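Local coordinates for putative ring-cleaving dioxygenase MhqO (Bacillus subtilis subsp. subtilis, PDB 3OAJ), which is a putative iron-dependent extradiol ring-cleavage dioxygenase that may contribute to the breakdown of aromatic compounds, at residues E21-Y26 against L49-E54; I12-G17 against I62-W67. All coordinates share one frame; numbering follows the deposited sequence.

Interaction 1 (E21-Y26 against L49-E54); sequences ENTDFY and LYFGNE
Leu49 and Phe51 of strand 47-52 meet Asn22, Thr23 and Tyr26 of helix 19-29, packing the helix of a vicinal oxygen chelate (VOC) module, the βαβββ fold of the glyoxalase/dioxygenase superfamily, against its sheet. The axes of helix 21-26 and strand 49-52 lie 10.6 Å apart and run nearly parallel, and large side chains bridge the gap. At Leu49 one methyl does the touching: Leu49 CD1 lies against two side-chain oxygens of the helix, 3.7 Å from Asn22 OD1 and 3.9 Å from Thr23 OG1. Phe51 makes the larger contact, its ring touched by three helix residues. Thr23 OG1 lies at the ring's edge, near its plane, 3.7 Å from Phe51 CZ, while its hydrogen bond goes back to Pro19 O. Asn22 sends its amide toward the strand with CG anti to the backbone N (chi1 177°), the amide plane 81° from that of the Phe51 ring; Asn22 OD1 comes obliquely to within 3.5 Å of Phe51 CE2, and is buried here with no hydrogen-bond partner in the model. One ring face is covered by a CH-pi contact: Tyr26 CB stands 4.0 Å from the Phe51 ring centroid, 8° off the normal.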
ATOM      1  N   GLU A  21       2.512  15.613   8.566  1.00 12.40           N
ATOM      2  CA  GLU A  21       1.145  15.150   8.818  1.00 13.29           C
ATOM      3  C   GLU A  21       0.984  13.670   8.460  1.00 12.95           C
ATOM      4  O   GLU A  21       0.417  12.881   9.231  1.00 13.15           O
ATOM      5  CB  GLU A  21       0.155  16.002   8.021  1.00 14.89           C
ATOM      6  CG  GLU A  21       0.097  17.444   8.470  1.00 21.24           C
ATOM      7  CD  GLU A  21      -0.782  18.308   7.575  1.00 18.11           C
ATOM      8  OE1 GLU A  21      -1.500  17.757   6.702  1.00 21.42           O
ATOM      9  OE2 GLU A  21      -0.759  19.549   7.770  1.00 22.83           O
ATOM     10  N   ASN A  22       1.515  13.294   7.302  1.00 12.69           N
ATOM     11  CA  ASN A  22       1.529  11.902   6.860  1.00 12.00           C
ATOM     12  C   ASN A  22       2.223  11.020   7.896  1.00 11.47           C
ATOM     13  O   ASN A  22       1.671  10.015   8.346  1.00 11.19           O
ATOM     14  CB  ASN A  22       2.242  11.845   5.502  1.00 12.34           C
ATOM     15  CG  ASN A  22       2.403  10.435   4.959  1.00 13.69           C
ATOM     16  OD1 ASN A  22       3.520   9.994   4.706  1.00 12.85           O
ATOM     17  ND2 ASN A  22       1.299   9.746   4.738  1.00 12.64           N
ATOM     18  N   THR A  23       3.410  11.427   8.326  1.00 10.48           N
ATOM     19  CA  THR A  23       4.175  10.634   9.276  1.00 10.74           C
ATOM     20  C   THR A  23       3.497  10.556  10.647  1.00 10.72           C
ATOM     21  O   THR A  23       3.490   9.487  11.284  1.00 10.50           O
ATOM     22  CB  THR A  23       5.629  11.188   9.391  1.00 11.05           C
ATOM     23  OG1 THR A  23       6.251  11.121   8.102  1.00 11.34           O
ATOM     24  CG2 THR A  23       6.451  10.409  10.409  1.00 11.86           C
ATOM     25  N   ASP A  24       2.969  11.686  11.127  1.00 11.13           N
ATOM     26  CA  ASP A  24       2.269  11.679  12.411  1.00 11.42           C
ATOM     27  C   ASP A  24       1.110  10.689  12.382  1.00 11.36           C
ATOM     28  O   ASP A  24       0.814  10.071  13.404  1.00 12.28           O
ATOM     29  CB  ASP A  24       1.762  13.076  12.778  1.00 11.90           C
ATOM     30  CG  ASP A  24       2.865  14.013  13.246  1.00 14.54           C
ATOM     31  OD1 ASP A  24       3.983  13.548  13.568  1.00 13.06           O
ATOM     32  OD2 ASP A  24       2.583  15.224  13.291  1.00 14.03           O
ATOM     33  N   PHE A  25       0.475  10.500  11.226  1.00 10.85           N
ATOM     34  CA  PHE A  25      -0.601   9.521  11.174  1.00 10.68           C
ATOM     35  C   PHE A  25      -0.079   8.077  11.092  1.00 10.56           C
ATOM     36  O   PHE A  25      -0.413   7.233  11.942  1.00 10.90           O
ATOM     37  CB  PHE A  25      -1.583   9.803  10.035  1.00 11.67           C
ATOM     38  CG  PHE A  25      -2.872   9.034  10.173  1.00 12.33           C
ATOM     39  CD1 PHE A  25      -3.851   9.462  11.065  1.00 12.61           C
ATOM     40  CD2 PHE A  25      -3.108   7.878   9.415  1.00 12.46           C
ATOM     41  CE1 PHE A  25      -5.021   8.755  11.219  1.00 13.24           C
ATOM     42  CE2 PHE A  25      -4.298   7.166   9.568  1.00 12.82           C
ATOM     43  CZ  PHE A  25      -5.252   7.616  10.456  1.00 12.91           C
ATOM     44  N   TYR A  26       0.757   7.797  10.090  1.00 11.49           N
ATOM     45  CA  TYR A  26       1.180   6.420   9.824  1.00 10.95           C
ATOM     46  C   TYR A  26       2.137   5.857  10.864  1.00 11.33           C
ATOM     47  O   TYR A  26       1.997   4.696  11.251  1.00 11.16           O
ATOM     48  CB  TYR A  26       1.642   6.238   8.359  1.00 10.85           C
ATOM     49  CG  TYR A  26       0.433   6.293   7.453  1.00 10.60           C
ATOM     50  CD1 TYR A  26      -0.273   5.128   7.124  1.00 10.94           C
ATOM     51  CD2 TYR A  26      -0.039   7.512   6.952  1.00 10.42           C
ATOM     52  CE1 TYR A  26      -1.400   5.168   6.360  1.00 10.95           C
ATOM     53  CE2 TYR A  26      -1.187   7.564   6.174  1.00 10.44           C
ATOM     54  CZ  TYR A  26      -1.854   6.380   5.871  1.00 10.53           C
ATOM     55  OH  TYR A  26      -2.974   6.399   5.092  1.00 11.57           O
ATOM     56  N   LEU A  49       8.185   8.191   0.720  1.00  9.97           N
ATOM     57  CA  LEU A  49       8.293   7.588   2.051  1.00 10.24           C
ATOM     58  C   LEU A  49       7.668   6.202   2.029  1.00 10.15           C
ATOM     59  O   LEU A  49       6.584   6.004   1.480  1.00 10.74           O
ATOM     60  CB  LEU A  49       7.582   8.446   3.107  1.00 11.13           C
ATOM     61  CG  LEU A  49       7.986   9.921   3.187  1.00 11.98           C
ATOM     62  CD1 LEU A  49       7.204  10.567   4.333  1.00 11.41           C
ATOM     63  CD2 LEU A  49       9.496  10.079   3.384  1.00 11.57           C
ATOM     64  N   TYR A  50       8.349   5.248   2.656  1.00 10.10           N
ATOM     65  CA  TYR A  50       7.853   3.874   2.768  1.00 10.64           C
ATOM     66  C   TYR A  50       7.685   3.523   4.241  1.00 10.62           C
ATOM     67  O   TYR A  50       8.628   3.647   5.043  1.00 11.27           O
ATOM     68  CB  TYR A  50       8.848   2.892   2.159  1.00 11.26           C
ATOM     69  CG  TYR A  50       9.096   2.962   0.668  1.00 11.74           C
ATOM     70  CD1 TYR A  50      10.049   3.830   0.132  1.00 11.51           C
ATOM     71  CD2 TYR A  50       8.460   2.077  -0.196  1.00 11.72           C
ATOM     72  CE1 TYR A  50      10.336   3.842  -1.237  1.00 12.46           C
ATOM     73  CE2 TYR A  50       8.725   2.080  -1.564  1.00 12.22           C
ATOM     74  CZ  TYR A  50       9.657   2.973  -2.080  1.00 12.27           C
ATOM     75  OH  TYR A  50       9.938   2.955  -3.427  1.00 13.37           O
ATOM     76  N   PHE A  51       6.472   3.104   4.590  1.00 10.39           N
ATOM     77  CA  PHE A  51       6.157   2.630   5.943  1.00 10.69           C
ATOM     78  C   PHE A  51       5.792   1.155   5.875  1.00 10.76           C
ATOM     79  O   PHE A  51       5.245   0.679   4.870  1.00 11.69           O
ATOM     80  CB  PHE A  51       4.957   3.392   6.533  1.00 11.50           C
ATOM     81  CG  PHE A  51       5.202   4.869   6.756  1.00 10.73           C
ATOM     82  CD1 PHE A  51       5.602   5.344   8.003  1.00 11.51           C
ATOM     83  CD2 PHE A  51       4.999   5.796   5.726  1.00 11.44           C
ATOM     84  CE1 PHE A  51       5.814   6.701   8.220  1.00 11.39           C
ATOM     85  CE2 PHE A  51       5.227   7.167   5.934  1.00 11.46           C
ATOM     86  CZ  PHE A  51       5.623   7.616   7.183  1.00 11.61           C
ATOM     87  N   GLY A  52       6.070   0.422   6.944  1.00 10.82           N
ATOM     88  CA  GLY A  52       5.673  -0.975   6.981  1.00 11.07           C
ATOM     89  C   GLY A  52       5.822  -1.557   8.370  1.00 11.03           C
ATOM     90  O   GLY A  52       5.857  -0.815   9.369  1.00 11.29           O
ATOM     91  N   ASN A  53       5.923  -2.884   8.441  1.00 11.30           N
ATOM     92  CA  ASN A  53       6.185  -3.549   9.713  1.00 11.72           C
ATOM     93  C   ASN A  53       7.656  -3.396  10.102  1.00 12.06           C
ATOM     94  O   ASN A  53       8.400  -2.656   9.451  1.00 11.41           O
ATOM     95  CB  ASN A  53       5.697  -5.010   9.700  1.00 11.90           C
ATOM     96  CG  ASN A  53       6.605  -5.954   8.916  1.00 12.25           C
ATOM     97  OD1 ASN A  53       7.525  -5.540   8.213  1.00 11.28           O
ATOM     98  ND2 ASN A  53       6.352  -7.248   9.066  1.00 12.45           N
ATOM     99  N   GLU A  54       8.095  -4.096  11.145  1.00 12.98           N
ATOM    100  CA  GLU A  54       9.471  -3.921  11.640  1.00 14.02           C
ATOM    101  C   GLU A  54      10.506  -4.132  10.530  1.00 14.04           C
ATOM    102  O   GLU A  54      11.549  -3.483  10.535  1.00 14.92           O
ATOM    103  CB  GLU A  54       9.747  -4.796  12.874  1.00 15.80           C
ATOM    104  CG  GLU A  54      10.079  -6.252  12.593  1.00 20.53           C
ATOM    105  CD  GLU A  54       8.896  -7.060  12.079  1.00 18.03           C
ATOM    106  OE1 GLU A  54       7.748  -6.845  12.546  1.00 21.53           O
ATOM    107  OE2 GLU A  54       9.116  -7.900  11.176  1.00 21.74           O
TER

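Interaction 2 (I12-G17 against I62-W67). With SO4 (sulfate ion), chain D.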
ATOM      1  N   ILE A  12       1.293  -0.565  -1.679  1.00  9.44           N
ATOM      2  CA  ILE A  12       0.353   0.356  -2.273  1.00  9.34           C
ATOM      3  C   ILE A  12       0.971   1.743  -2.163  1.00  9.22           C
ATOM      4  O   ILE A  12       1.611   2.091  -1.178  1.00 10.65           O
ATOM      5  CB  ILE A  12      -1.000   0.286  -1.497  1.00 10.30           C
ATOM      6  CG1 ILE A  12      -1.711  -1.038  -1.801  1.00 10.65           C
ATOM      7  CG2 ILE A  12      -1.911   1.459  -1.823  1.00 10.62           C
ATOM      8  CD1 ILE A  12      -2.818  -1.402  -0.818  1.00 11.05           C
ATOM      9  N   THR A  13       0.735   2.560  -3.183  1.00  9.58           N
ATOM     10  CA  THR A  13       1.351   3.872  -3.267  1.00 10.21           C
ATOM     11  C   THR A  13       0.284   4.937  -3.463  1.00 10.74           C
ATOM     12  O   THR A  13      -0.599   4.811  -4.317  1.00 11.54           O
ATOM     13  CB  THR A  13       2.394   3.913  -4.397  1.00  9.99           C
ATOM     14  OG1 THR A  13       3.441   3.009  -4.057  1.00 11.64           O
ATOM     15  CG2 THR A  13       2.950   5.349  -4.642  1.00 12.07           C
ATOM     16  N   ALA A  14       0.384   5.973  -2.635  1.00 11.97           N
ATOM     17  CA  ALA A  14      -0.591   7.056  -2.635  1.00 12.87           C
ATOM     18  C   ALA A  14       0.051   8.434  -2.662  1.00 13.42           C
ATOM     19  O   ALA A  14       1.154   8.626  -2.166  1.00 12.58           O
ATOM     20  CB  ALA A  14      -1.482   6.943  -1.409  1.00 13.59           C
ATOM     21  N   ILE A  15      -0.663   9.390  -3.252  1.00 15.00           N
ATOM     22  CA  ILE A  15      -0.259  10.788  -3.204  1.00 15.66           C
ATOM     23  C   ILE A  15      -1.000  11.406  -2.025  1.00 15.00           C
ATOM     24  O   ILE A  15      -2.210  11.223  -1.883  1.00 15.27           O
ATOM     25  CB  ILE A  15      -0.581  11.537  -4.521  1.00 17.86           C
ATOM     26  CG1 ILE A  15       0.209  10.914  -5.681  1.00 21.66           C
ATOM     27  CG2 ILE A  15      -0.240  13.001  -4.373  1.00 21.00           C
ATOM     28  CD1 ILE A  15      -0.057  11.542  -7.060  1.00 19.93           C
ATOM     29  N   VAL A  16      -0.258  12.093  -1.156  1.00 14.48           N
ATOM     30  CA  VAL A  16      -0.840  12.719   0.043  1.00 14.38           C
ATOM     31  C   VAL A  16      -0.303  14.137   0.245  1.00 14.49           C
ATOM     32  O   VAL A  16       0.329  14.690  -0.646  1.00 13.96           O
ATOM     33  CB  VAL A  16      -0.614  11.845   1.312  1.00 14.05           C
ATOM     34  CG1 VAL A  16      -1.377  10.511   1.202  1.00 15.61           C
ATOM     35  CG2 VAL A  16       0.884  11.635   1.580  1.00 15.82           C
ATOM     36  N   GLY A  17      -0.562  14.706   1.423  1.00 14.68           N
ATOM     37  CA  GLY A  17      -0.169  16.077   1.770  1.00 14.88           C
ATOM     38  C   GLY A  17       1.155  16.153   2.509  1.00 15.03           C
ATOM     39  O   GLY A  17       2.052  15.352   2.273  1.00 15.24           O
ATOM     40  N   ILE A  62       3.182   0.494   2.835  1.00  9.99           N
ATOM     41  CA  ILE A  62       2.397   1.612   2.313  1.00  9.54           C
ATOM     42  C   ILE A  62       3.370   2.736   2.009  1.00 10.60           C
ATOM     43  O   ILE A  62       4.223   3.084   2.822  1.00 10.83           O
ATOM     44  CB  ILE A  62       1.235   2.013   3.300  1.00  9.58           C
ATOM     45  CG1 ILE A  62       0.323   3.089   2.675  1.00 10.73           C
ATOM     46  CG2 ILE A  62       1.772   2.415   4.683  1.00 11.60           C
ATOM     47  CD1 ILE A  62      -0.530   2.612   1.497  1.00 10.28           C
ATOM     48  N   THR A  63       3.241   3.298   0.814  1.00 10.17           N
ATOM     49  CA  THR A  63       4.204   4.281   0.330  1.00 10.24           C
ATOM     50  C   THR A  63       3.511   5.561  -0.113  1.00 10.38           C
ATOM     51  O   THR A  63       2.363   5.534  -0.565  1.00 11.24           O
ATOM     52  CB  THR A  63       5.115   3.728  -0.824  1.00 10.51           C
ATOM     53  OG1 THR A  63       4.748   4.322  -2.072  1.00 12.10           O
ATOM     54  CG2 THR A  63       5.062   2.223  -0.946  1.00 12.39           C
ATOM     55  N   PHE A  64       4.229   6.680   0.022  1.00 10.01           N
ATOM     56  CA  PHE A  64       3.612   7.995  -0.174  1.00 10.25           C
ATOM     57  C   PHE A  64       4.494   8.952  -0.935  1.00 10.93           C
ATOM     58  O   PHE A  64       5.711   9.000  -0.720  1.00 11.07           O
ATOM     59  CB  PHE A  64       3.315   8.627   1.192  1.00 10.36           C
ATOM     60  CG  PHE A  64       2.366   7.839   2.018  1.00 10.64           C
ATOM     61  CD1 PHE A  64       0.996   7.829   1.723  1.00 10.14           C
ATOM     62  CD2 PHE A  64       2.853   7.048   3.072  1.00 10.90           C
ATOM     63  CE1 PHE A  64       0.117   7.065   2.497  1.00 11.38           C
ATOM     64  CE2 PHE A  64       1.993   6.292   3.852  1.00 12.16           C
ATOM     65  CZ  PHE A  64       0.615   6.299   3.557  1.00 10.64           C
ATOM     66  N   PHE A  65       3.858   9.717  -1.816  1.00 11.99           N
ATOM     67  CA  PHE A  65       4.446  10.935  -2.365  1.00 13.76           C
ATOM     68  C   PHE A  65       3.787  12.122  -1.640  1.00 14.77           C
ATOM     69  O   PHE A  65       2.680  12.529  -2.009  1.00 14.83           O
ATOM     70  CB  PHE A  65       4.214  11.005  -3.877  1.00 14.66           C
ATOM     71  CG  PHE A  65       4.821   9.861  -4.639  1.00 14.53           C
ATOM     72  CD1 PHE A  65       6.188   9.595  -4.570  1.00 15.40           C
ATOM     73  CD2 PHE A  65       4.026   9.060  -5.454  1.00 14.84           C
ATOM     74  CE1 PHE A  65       6.746   8.515  -5.286  1.00 14.62           C
ATOM     75  CE2 PHE A  65       4.572   8.007  -6.176  1.00 14.90           C
ATOM     76  CZ  PHE A  65       5.922   7.732  -6.093  1.00 15.06           C
ATOM     77  N   PRO A  66       4.434  12.638  -0.580  1.00 16.60           N
ATOM     78  CA  PRO A  66       3.815  13.732   0.155  1.00 19.24           C
ATOM     79  C   PRO A  66       4.132  15.081  -0.484  1.00 23.69           C
ATOM     80  O   PRO A  66       5.277  15.547  -0.438  1.00 24.36           O
ATOM     81  CB  PRO A  66       4.431  13.620   1.563  1.00 18.47           C
ATOM     82  CG  PRO A  66       5.643  12.772   1.425  1.00 17.10           C
ATOM     83  CD  PRO A  66       5.652  12.130   0.081  1.00 16.95           C
ATOM     84  N   TRP A  67       3.136  15.705  -1.094  1.00 27.59           N
ATOM     85  CA  TRP A  67       3.334  17.092  -1.502  1.00 31.69           C
ATOM     86  C   TRP A  67       2.311  18.066  -0.914  1.00 33.13           C
ATOM     87  O   TRP A  67       1.137  18.072  -1.291  1.00 33.08           O
ATOM     88  CB  TRP A  67       3.559  17.257  -3.013  1.00 34.50           C
ATOM     89  CG  TRP A  67       2.603  16.567  -3.956  1.00 37.32           C
ATOM     90  CD1 TRP A  67       1.245  16.736  -4.032  1.00 36.69           C
ATOM     91  CD2 TRP A  67       2.953  15.663  -5.016  1.00 36.96           C
ATOM     92  NE1 TRP A  67       0.729  15.972  -5.055  1.00 37.45           N
ATOM     93  CE2 TRP A  67       1.754  15.305  -5.675  1.00 37.59           C
ATOM     94  CE3 TRP A  67       4.162  15.112  -5.465  1.00 37.80           C
ATOM     95  CZ2 TRP A  67       1.731  14.414  -6.761  1.00 37.52           C
ATOM     96  CZ3 TRP A  67       4.137  14.220  -6.545  1.00 37.53           C
ATOM     97  CH2 TRP A  67       2.925  13.883  -7.177  1.00 37.93           C
TER
HETATM   98  S   SO4 D 501       6.537   2.646  -6.812  1.00 19.95           S
HETATM   99  O1  SO4 D 501       6.082   3.191  -8.090  1.00 22.00           O
HETATM  100  O2  SO4 D 501       7.695   3.340  -6.284  1.00 21.99           O
HETATM  101  O3  SO4 D 501       5.469   2.652  -5.812  1.00 21.07           O
HETATM  102  O4  SO4 D 501       6.972   1.270  -7.070  1.00 20.83           O
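Trp67, Phe65 and Phe64 present three flat groups of strand 61-66 and its end to strand 9-16. Ile15 lies obliquely against the Trp67 indole, its CG2 3.3 Å from Trp67 CE2 and its CD1 against CZ2; with CG of Trp67 between the backbone N and carbonyl carbon (chi1 49°), the indole folds back to Ile15. The Phe65 ring takes Ile15 CG1 at its edge and Thr13 CG2 obliquely, 3.5 Å from Phe65 CE2. On the face opposite Thr13, Ile15 and Phe65, Val16 CG1 approaches the Phe64 ring obliquely, 3.6 Å from Phe64 CD1. Between these two layers of side chains the strands pair in parallel register from Ile12-Ile62 to Val16-Pro66. Five backbone bonds zip them together, from Thr63 N to Ile12 O at 2.8 Å through to Trp67 N to Val16 O at 3.0 Å. Thr13 OG1 lies 2.7 Å from Thr63 OG1, which is also hydrogen-bonded to His48 NE2, and donates to sulfate O3, also at 2.7 Å. Tyr256 OH is hydrogen-bonded to the same sulfate, which probably came from the crystallisation liquor. Strand 215-223 flanks strand 9-16 and strand 47-52 flanks strand 61-66, while helix 19-29 covers the face bearing Val16, Phe64 and Pro66.

How the interactions relate
Both interactions belong to the first VOC module, with centres 10 Å apart. Strand 9-16 leads into helix 19-29, and strand 47-52 into strand 61-66, so the two contacts share the same sheet and the helix that packs on it. Backbone bonds probably join them, Leu49 O to Phe64 N and Phe51 N to Ile62 O, both 2.9 Å. Phe64 also packs under the helix: Phe64 CZ is 3.4 Å from Tyr26 CZ, and Phe64 CD2 3.4 Å from Asn22 OD1. Interaction 2 reaches the metal site, where His11, His218 and Glu266 hold zinc, the Thr13 side chain lying about 4 Å from the zinc ion; in interaction 1, the side chain of Leu49 is about 13 Å from the bound zinc ion. Iron is the expected natural metal.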